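Local coordinates for protein L-threonine 3-dehydrogenase (Clostridioides difficile, PDB 7OL1) that probably catalyses the NAD-dependent oxidation of L-threonine at its side-chain hydroxyl, giving 2-amino-3-oxobutanoate, at residues A[187-192]-A[257-262]; A[261-266]-A[304-309]. All coordinates share one frame; numbering follows the deposited sequence.

Followed from the N terminus, the chain first lays down strand 184-194, whose residues 187-192 wait for 257-262 in interaction 1. That contact closes a loop of 64 residues carrying helix 207-217, strands 220-223 and 232-235 and helix 236-248. Interaction 2 takes over at once: N261 and I262 belong to both contacts, and the chain leaves 261-266 to return at 304-309, closing a second loop with helices 269-277 and 291-299 and strand 284-287. The loops follow one another, overlapping merely at this shared pair. Strand 260-261 is thus held between strand 184-194 and the start of helix 307-313, and F260 packs on A309 between the contacts.

Interaction 1 of 2, residues A[187-192]-A[257-262]; sequences GVRFPG and RNAFNI
R189 and N261, a parallel bridge pair whose side chains lie on the same face of the sheet, cross obliquely, the guanidinium plane turned 56° from the amide plane. R189 is extended from CG to NE; with CG anti to its carbonyl carbon (chi1 -46°), the arm runs back past N261 toward A259. R189 NH1 donates to N261 OD1 at 2.9 Å; the oxygen lies in the guanidinium plane, but the donor stands above the amide carbonyl plane, away from a lone pair. A259 O sits over the centre of one guanidinium face, 3.0 Å from R189 CZ, badly angled to accept from it; Q153 donates to that carbonyl instead.

F260 N donates to G187 O (3.0 Å), and R189 N to F260 O (2.9 Å). This pairing of strands 184-194 and 260-261 extends the parallel sheet of the Rossmann-type fold of an extended short-chain dehydrogenase/reductase. G187 N also reaches R257 O, just before the cis peptide preceding A259.

V188 and F260 occupy the other face. There I262 crosses V188 obliquely, CD1 4.0 Å from V188 CB, and runs beside F190, pointing the same way, with CD1 3.9 Å from F190 CE1. V188 CG2 lies over one face of the F190 ring, offset toward the rim. Helix 236-248 covers V188 and F190, while the F260 ring meets W313 edge-to-face.

The two faces therefore differ in chemistry, one hydrocarbon and one polar. R158 of the second subunit donates to N258 O and packs on R189. The buried R189 charge is met by a salt bridge to E171; bonds to E171, Q153 and N261 should limit the rotation of the guanidinium, and the carbonyl over its face would probably add a favourable electrostatic term.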
# COMPACT_ATOMS: atom_id res chain seq x y z
N GLY A 187 -10.40 9.94 6.45
CA GLY A 187 -10.12 9.03 7.57
C GLY A 187 -9.13 9.59 8.57
O GLY A 187 -8.52 10.60 8.30
N VAL A 188 -8.96 8.88 9.67
CA VAL A 188 -8.01 9.30 10.73
C VAL A 188 -7.16 8.09 11.06
O VAL A 188 -7.65 6.98 10.88
CB VAL A 188 -8.76 9.82 11.96
CG1 VAL A 188 -9.60 11.05 11.61
CG2 VAL A 188 -9.60 8.73 12.60
N ARG A 189 -5.92 8.33 11.47
CA ARG A 189 -5.04 7.32 12.08
C ARG A 189 -5.27 7.39 13.59
O ARG A 189 -4.70 8.25 14.25
CB ARG A 189 -3.58 7.55 11.69
CG ARG A 189 -3.36 7.83 10.21
CD ARG A 189 -1.88 7.71 9.88
NE ARG A 189 -1.62 7.86 8.46
CZ ARG A 189 -1.07 8.91 7.87
NH1 ARG A 189 -0.68 9.97 8.57
NH2 ARG A 189 -0.89 8.88 6.56
N PHE A 190 -6.10 6.51 14.10
CA PHE A 190 -6.31 6.35 15.55
C PHE A 190 -5.04 5.82 16.21
O PHE A 190 -4.39 4.88 15.73
CB PHE A 190 -7.49 5.44 15.86
CG PHE A 190 -8.82 6.04 15.51
CD1 PHE A 190 -9.29 7.15 16.18
CD2 PHE A 190 -9.59 5.50 14.49
CE1 PHE A 190 -10.51 7.71 15.84
CE2 PHE A 190 -10.81 6.06 14.15
CZ PHE A 190 -11.27 7.16 14.83
N PRO A 191 -4.72 6.39 17.37
CA PRO A 191 -3.80 5.76 18.29
C PRO A 191 -4.53 4.73 19.15
O PRO A 191 -5.67 4.46 18.88
CB PRO A 191 -3.42 6.94 19.19
CG PRO A 191 -4.69 7.76 19.27
CD PRO A 191 -5.26 7.67 17.87
N GLY A 192 -3.85 4.24 20.19
CA GLY A 192 -4.49 3.53 21.30
C GLY A 192 -5.74 4.26 21.75
O GLY A 192 -5.66 5.47 22.03
N ARG A 257 -6.56 13.62 3.10
CA ARG A 257 -7.88 12.96 3.20
C ARG A 257 -7.68 11.63 3.93
O ARG A 257 -8.27 11.48 5.04
CB ARG A 257 -8.52 12.84 1.82
CG ARG A 257 -9.39 14.03 1.43
CD ARG A 257 -9.98 13.99 0.02
NE ARG A 257 -11.42 14.14 0.16
CZ ARG A 257 -12.08 15.23 -0.16
NH1 ARG A 257 -11.44 16.25 -0.68
NH2 ARG A 257 -13.38 15.30 0.02
N ASN A 258 -6.86 10.72 3.40
CA ASN A 258 -6.75 9.36 3.99
C ASN A 258 -5.30 9.10 4.31
O ASN A 258 -4.52 8.85 3.39
CB ASN A 258 -7.35 8.29 3.04
CG ASN A 258 -8.83 8.46 2.76
OD1 ASN A 258 -9.66 8.03 3.58
ND2 ASN A 258 -9.16 9.07 1.62
N ALA A 259 -4.90 9.18 5.59
CA ALA A 259 -5.72 9.59 6.72
C ALA A 259 -4.93 10.50 7.66
O ALA A 259 -3.69 10.36 7.75
CB ALA A 259 -6.16 8.36 7.49
N PHE A 260 -5.64 11.28 8.46
CA PHE A 260 -5.09 12.38 9.28
C PHE A 260 -4.57 11.80 10.58
O PHE A 260 -5.36 11.13 11.22
CB PHE A 260 -6.17 13.40 9.64
CG PHE A 260 -6.54 14.36 8.54
CD1 PHE A 260 -5.85 15.54 8.38
CD2 PHE A 260 -7.63 14.13 7.73
CE1 PHE A 260 -6.21 16.46 7.40
CE2 PHE A 260 -7.98 15.04 6.74
CZ PHE A 260 -7.26 16.20 6.56
N ASN A 261 -3.32 12.08 10.95
CA ASN A 261 -2.83 11.87 12.33
C ASN A 261 -3.75 12.61 13.30
O ASN A 261 -4.09 13.80 13.05
CB ASN A 261 -1.46 12.47 12.59
CG ASN A 261 -0.34 11.79 11.85
OD1 ASN A 261 -0.50 10.67 11.37
ND2 ASN A 261 0.78 12.49 11.78
N ILE A 262 -4.13 11.94 14.38
CA ILE A 262 -4.79 12.64 15.50
C ILE A 262 -4.21 12.05 16.76
O ILE A 262 -3.70 10.93 16.72
CB ILE A 262 -6.32 12.53 15.46
CG1 ILE A 262 -6.79 11.08 15.50
CG2 ILE A 262 -6.90 13.24 14.26
CD1 ILE A 262 -8.29 10.96 15.79

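Interaction 2 of 2, residues A[261-266]-A[304-309]; sequences NITAMS and LDSSSA
The amide of N261 is the flat group on which L304 rests: L304 CB lies over one face, 4.0 Å from N261 CG, and the two side chains cross at about a right angle. The R189 guanidinium lies toward the opposite face. N261 ND2 donates to D305 O in a weak hydrogen bond, nearly straight (162°) but long at 3.4 Å; a second weak bond from ND2 goes to P152 O. OD1 is thus held by R189, whereas the bonds of ND2 named here are both weak.

A second flat group, the D305 carboxylate, works within its own segment. S307 N approaches D305 OD1 from above the carboxylate plane (3.1 Å), making an Asx turn. The turn lies at the start of helix 307-313, with S306 at the N-cap position.

Around these groups, carbon atoms lie mostly against oxygens, with one apolar pair. A309 CB, in the first turn of the helix, lies 3.5 Å from N261 O and 4.1 Å from I262 CG2. L304 CD1 comes against I262 O (3.7 Å). T263 places OG1 anti to its backbone N (chi1 -169°), where it binds D232, and this turns CG2 toward L304 O (3.6 Å) and S306 OG. D232 also accepts from L304 N, so one carboxylate oxygen ties the two segments together.

The contact lies at the border of the mixed sheet of the Rossmann-type fold. Beyond N261 the chain passes from its pairing with strand 184-194 to strand 265-266, which runs antiparallel to strand 232-235, and the turn 304-306 together with the start of helix 307-313 packs across this passage.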
# COMPACT_ATOMS: atom_id res chain seq x y z
N ASN A 261 -3.32 12.08 10.95
CA ASN A 261 -2.83 11.87 12.33
C ASN A 261 -3.75 12.61 13.30
O ASN A 261 -4.09 13.80 13.05
CB ASN A 261 -1.46 12.47 12.59
CG ASN A 261 -0.34 11.79 11.85
OD1 ASN A 261 -0.50 10.67 11.37
ND2 ASN A 261 0.78 12.49 11.78
N ILE A 262 -4.13 11.94 14.38
CA ILE A 262 -4.79 12.64 15.50
C ILE A 262 -4.21 12.05 16.76
O ILE A 262 -3.70 10.93 16.72
CB ILE A 262 -6.32 12.53 15.46
CG1 ILE A 262 -6.79 11.08 15.50
CG2 ILE A 262 -6.90 13.24 14.26
CD1 ILE A 262 -8.29 10.96 15.79
N THR A 263 -4.24 12.82 17.83
CA THR A 263 -3.78 12.38 19.16
C THR A 263 -4.22 13.42 20.19
O THR A 263 -4.59 14.56 19.78
CB THR A 263 -2.27 12.13 19.17
OG1 THR A 263 -1.97 11.46 20.39
CG2 THR A 263 -1.51 13.43 19.01
N ALA A 264 -4.24 12.98 21.45
CA ALA A 264 -4.67 13.76 22.63
C ALA A 264 -3.57 13.76 23.68
O ALA A 264 -3.59 14.66 24.53
CB ALA A 264 -5.94 13.16 23.18
N MET A 265 -2.69 12.76 23.65
CA MET A 265 -1.69 12.49 24.71
C MET A 265 -0.70 11.40 24.24
O MET A 265 -1.06 10.65 23.33
CB MET A 265 -2.37 12.11 26.05
CG MET A 265 -3.40 10.98 26.02
SD MET A 265 -4.57 10.87 27.47
CE MET A 265 -5.71 12.19 27.08
N SER A 266 0.54 11.46 24.74
CA SER A 266 1.54 10.36 24.83
C SER A 266 1.82 10.09 26.31
O SER A 266 1.86 11.06 27.07
CB SER A 266 2.83 10.68 24.13
OG SER A 266 2.60 11.30 22.88
N LEU A 304 2.54 11.77 17.62
CA LEU A 304 2.28 12.18 16.22
C LEU A 304 1.98 13.67 16.22
O LEU A 304 1.54 14.20 17.28
CB LEU A 304 1.07 11.46 15.60
CG LEU A 304 0.96 9.94 15.74
CD1 LEU A 304 -0.50 9.52 15.58
CD2 LEU A 304 1.83 9.21 14.73
N ASP A 305 2.06 14.27 15.03
CA ASP A 305 1.75 15.69 14.79
C ASP A 305 0.36 15.82 14.16
O ASP A 305 0.25 15.68 12.93
CB ASP A 305 2.89 16.33 13.98
CG ASP A 305 2.72 17.81 13.72
OD1 ASP A 305 1.83 18.41 14.35
OD2 ASP A 305 3.44 18.34 12.85
N SER A 306 -0.62 16.24 14.96
CA SER A 306 -2.03 16.52 14.55
C SER A 306 -2.20 17.83 13.78
O SER A 306 -3.37 18.20 13.47
CB SER A 306 -2.96 16.52 15.75
OG SER A 306 -2.27 16.38 16.99
N SER A 307 -1.13 18.54 13.43
CA SER A 307 -1.26 19.92 12.88
C SER A 307 -2.17 19.89 11.64
O SER A 307 -3.14 20.68 11.61
CB SER A 307 0.06 20.57 12.52
OG SER A 307 0.92 20.64 13.64
N SER A 308 -1.88 19.05 10.64
CA SER A 308 -2.69 19.08 9.39
C SER A 308 -4.16 18.96 9.79
O SER A 308 -4.99 19.77 9.27
CB SER A 308 -2.29 18.02 8.41
OG SER A 308 -0.88 18.00 8.22
N ALA A 309 -4.46 18.06 10.75
CA ALA A 309 -5.82 17.78 11.24
C ALA A 309 -6.38 19.08 11.78
O ALA A 309 -7.47 19.52 11.29
CB ALA A 309 -5.84 16.70 12.28